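PDB 2QF9: putative secreted protein from Streptomyces coelicolor A3, which is of unknown function but belongs to the DUF305 family of the ferritin clan and is probably secreted. Local coordinates for residues E122-G127 / E152-E157. Sequence-based numbering, arbitrary orientation. Where two conformers were deposited one is given.
Sequences EHHRGG and ESQESE
His-124 reaches from helix 109-137 to Glu-157 on helix 141-167 and donates a hydrogen bond from NE2 to OE1, 2.7 Å away. The bond is nearly straight, with an N-H...O angle of 162°. OE1 lies close to the imidazole plane and accepts on its anti lone pair, the one turned away from OE2; the carboxylate itself is tilted only 22° from the ring. Glu-157 CB lies at the same ring edge, 3.6 Å from His-124 CD2. Van der Waals contact is made chiefly by Gln-154, whose CG sits over one face of the His-124 ring, 4.2 Å from the centroid, in a CH-pi contact. The carbonyl O of Gln-154 lies 3.4 Å from CD2 of His-124. Segments 122-127 and 152-157 run roughly antiparallel, at 152°, with axes 9.3 Å apart; their helices are two neighbours of the four-helix bundle, consistent with the ferritin clan, and Ile-46 of helix 37-63 packs on both His-124 and Glu-157. A leucine in place of His-124 would probably leave the Glu-157 carboxylate without its imidazole donor and free to turn. Gln-154 keeps CG beside its backbone N, anti to the carbonyl carbon, and extends past the imidazole toward Gly-127, where Gln-154 OE1 stops 3.5 Å from Gly-127 CA. Gly-127 has no side chain here, and in this conformer the amide lies close against its backbone. Within its own helix, and in the conformer described, NE2 of Gln-154 is hydrogen-bonded to the carbonyl O of Met-150, one turn earlier.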
ATOM      1  N   GLU A 122       0.980 -16.049 -13.288  1.00 10.96           N
ATOM      2  CA  GLU A 122       0.531 -17.168 -12.470  0.50 11.94           C
ATOM      3  C   GLU A 122      -0.169 -16.680 -11.193  1.00 11.71           C
ATOM      4  O   GLU A 122      -1.199 -17.228 -10.776  1.00 11.25           O
ATOM      5  CB  GLU A 122       1.715 -18.067 -12.145  0.50 12.10           C
ATOM      6  CG  GLU A 122       1.381 -19.286 -11.308  0.50 12.79           C
ATOM      7  CD  GLU A 122       0.382 -20.241 -11.951  0.50 15.40           C
ATOM      8  OE1 GLU A 122      -0.014 -20.071 -13.136  0.50 15.72           O
ATOM      9  OE2 GLU A 122      -0.014 -21.181 -11.242  0.50 16.71           O
ATOM     10  N   HIS A 123       0.405 -15.645 -10.596  1.00 11.64           N
ATOM     11  CA  HIS A 123      -0.123 -15.047  -9.377  1.00 11.15           C
ATOM     12  C   HIS A 123      -1.547 -14.519  -9.610  1.00 11.19           C
ATOM     13  O   HIS A 123      -2.449 -14.809  -8.826  1.00 11.15           O
ATOM     14  CB  HIS A 123       0.804 -13.933  -8.919  1.00 10.83           C
ATOM     15  CG  HIS A 123       0.735 -13.650  -7.454  1.00 11.12           C
ATOM     16  ND1 HIS A 123      -0.049 -12.651  -6.920  1.00 14.02           N
ATOM     17  CD2 HIS A 123       1.365 -14.229  -6.410  1.00 14.49           C
ATOM     18  CE1 HIS A 123       0.108 -12.623  -5.609  1.00 10.14           C
ATOM     19  NE2 HIS A 123       0.955 -13.576  -5.274  1.00 15.55           N
ATOM     20  N   HIS A 124      -1.724 -13.763 -10.694  1.00 10.84           N
ATOM     21  CA  HIS A 124      -3.036 -13.263 -11.118  1.00 11.04           C
ATOM     22  C   HIS A 124      -4.034 -14.396 -11.379  1.00 12.24           C
ATOM     23  O   HIS A 124      -5.196 -14.284 -10.977  1.00 12.28           O
ATOM     24  CB  HIS A 124      -2.901 -12.393 -12.368  1.00 10.28           C
ATOM     25  CG  HIS A 124      -2.566 -10.960 -12.090  1.00 10.67           C
ATOM     26  ND1 HIS A 124      -1.924 -10.536 -10.940  1.00 11.62           N
ATOM     27  CD2 HIS A 124      -2.785  -9.849 -12.834  1.00 10.88           C
ATOM     28  CE1 HIS A 124      -1.786  -9.220 -10.983  1.00 13.49           C
ATOM     29  NE2 HIS A 124      -2.303  -8.779 -12.121  1.00 12.23           N
ATOM     30  N   ARG A 125      -3.581 -15.470 -12.036  1.00 12.62           N
ATOM     31  CA  ARG A 125      -4.462 -16.616 -12.305  1.00 13.37           C
ATOM     32  C   ARG A 125      -5.027 -17.205 -11.007  1.00 13.28           C
ATOM     33  O   ARG A 125      -6.239 -17.439 -10.909  1.00 13.27           O
ATOM     34  CB  ARG A 125      -3.783 -17.668 -13.171  1.00 13.49           C
ATOM     35  CG  ARG A 125      -3.631 -17.245 -14.624  1.00 15.87           C
ATOM     36  CD  ARG A 125      -3.348 -18.456 -15.535  1.00 21.35           C
ATOM     37  NE  ARG A 125      -2.832 -18.070 -16.856  1.00 25.73           N
ATOM     38  CZ  ARG A 125      -3.545 -17.486 -17.819  1.00 28.59           C
ATOM     39  NH1 ARG A 125      -4.835 -17.184 -17.637  1.00 29.41           N
ATOM     40  NH2 ARG A 125      -2.961 -17.201 -18.979  1.00 28.17           N
ATOM     41  N   GLY A 126      -4.153 -17.391 -10.010  1.00 12.72           N
ATOM     42  CA  GLY A 126      -4.547 -17.903  -8.689  1.00 12.87           C
ATOM     43  C   GLY A 126      -5.515 -16.933  -8.012  1.00 12.91           C
ATOM     44  O   GLY A 126      -6.517 -17.342  -7.420  1.00 12.47           O
ATOM     45  N   GLY A 127      -5.190 -15.648  -8.106  1.00 11.49           N
ATOM     46  CA  GLY A 127      -6.004 -14.551  -7.552  1.00 13.22           C
ATOM     47  C   GLY A 127      -7.420 -14.526  -8.100  1.00 13.57           C
ATOM     48  O   GLY A 127      -8.392 -14.359  -7.341  1.00 13.16           O
ATOM     49  N   GLU A 152     -11.979  -8.812 -12.995  1.00 16.02           N
ATOM     50  CA  GLU A 152     -11.802  -7.965 -14.184  1.00 17.86           C
ATOM     51  C   GLU A 152     -10.391  -7.412 -14.311  1.00 16.58           C
ATOM     52  O   GLU A 152      -9.777  -7.521 -15.373  1.00 15.77           O
ATOM     53  CB  GLU A 152     -12.767  -6.777 -14.162  1.00 18.08           C
ATOM     54  CG  GLU A 152     -14.219  -7.125 -14.037  1.00 22.29           C
ATOM     55  CD  GLU A 152     -15.081  -5.864 -13.903  1.00 22.19           C
ATOM     56  OE1 GLU A 152     -14.602  -4.873 -13.300  1.00 28.37           O
ATOM     57  OE2 GLU A 152     -16.222  -5.866 -14.415  1.00 29.95           O
ATOM     58  N   SER A 153      -9.885  -6.796 -13.238  1.00 15.53           N
ATOM     59  CA  SER A 153      -8.588  -6.132 -13.288  1.00 15.07           C
ATOM     60  C   SER A 153      -7.446  -7.132 -13.505  1.00 14.87           C
ATOM     61  O   SER A 153      -6.523  -6.858 -14.294  1.00 15.10           O
ATOM     62  CB  SER A 153      -8.337  -5.253 -12.043  1.00 15.78           C
ATOM     63  OG  SER A 153      -8.258  -6.048 -10.869  1.00 15.64           O
ATOM     64  N   GLN A 154      -7.506  -8.274 -12.829  0.50 14.67           N
ATOM     65  CA  GLN A 154      -6.455  -9.277 -12.975  0.50 14.43           C
ATOM     66  C   GLN A 154      -6.493  -9.930 -14.352  0.50 14.48           C
ATOM     67  O   GLN A 154      -5.444 -10.179 -14.949  0.50 14.04           O
ATOM     68  CB  GLN A 154      -6.555 -10.333 -11.890  0.50 14.64           C
ATOM     69  CG  GLN A 154      -6.267  -9.809 -10.501  0.50 15.45           C
ATOM     70  CD  GLN A 154      -6.443 -10.891  -9.465  0.50 15.91           C
ATOM     71  OE1 GLN A 154      -5.473 -11.453  -8.988  0.50 16.46           O
ATOM     72  NE2 GLN A 154      -7.693 -11.214  -9.140  0.50 17.97           N
ATOM     73  N   GLU A 155      -7.699 -10.199 -14.859  1.00 14.37           N
ATOM     74  CA  GLU A 155      -7.832 -10.761 -16.220  1.00 15.39           C
ATOM     75  C   GLU A 155      -7.321  -9.779 -17.295  1.00 14.90           C
ATOM     76  O   GLU A 155      -6.589 -10.183 -18.192  1.00 14.24           O
ATOM     77  CB  GLU A 155      -9.259 -11.234 -16.488  1.00 15.48           C
ATOM     78  CG  GLU A 155      -9.587 -12.536 -15.806  1.00 16.32           C
ATOM     79  CD  GLU A 155     -11.000 -13.036 -16.098  1.00 18.63           C
ATOM     80  OE1 GLU A 155     -11.863 -12.247 -16.562  1.00 24.51           O
ATOM     81  OE2 GLU A 155     -11.235 -14.228 -15.830  1.00 23.71           O
ATOM     82  N   SER A 156      -7.634  -8.484 -17.143  1.00 14.51           N
ATOM     83  CA  SER A 156      -7.112  -7.435 -18.024  1.00 14.37           C
ATOM     84  C   SER A 156      -5.583  -7.380 -17.953  1.00 13.79           C
ATOM     85  O   SER A 156      -4.915  -7.306 -18.977  1.00 13.60           O
ATOM     86  CB  SER A 156      -7.712  -6.065 -17.677  1.00 14.83           C
ATOM     87  OG  SER A 156      -7.103  -5.018 -18.432  1.00 16.65           O
ATOM     88  N   GLU A 157      -5.035  -7.457 -16.743  1.00 13.68           N
ATOM     89  CA  GLU A 157      -3.574  -7.411 -16.576  1.00 13.68           C
ATOM     90  C   GLU A 157      -2.878  -8.659 -17.137  1.00 13.56           C
ATOM     91  O   GLU A 157      -1.769  -8.552 -17.677  1.00 12.83           O
ATOM     92  CB  GLU A 157      -3.194  -7.143 -15.116  1.00 13.82           C
ATOM     93  CG  GLU A 157      -3.343  -5.652 -14.796  1.00 15.68           C
ATOM     94  CD  GLU A 157      -3.104  -5.299 -13.338  1.00 19.79           C
ATOM     95  OE1 GLU A 157      -2.782  -6.193 -12.530  1.00 17.11           O
ATOM     96  OE2 GLU A 157      -3.264  -4.100 -13.007  1.00 22.22           O
TER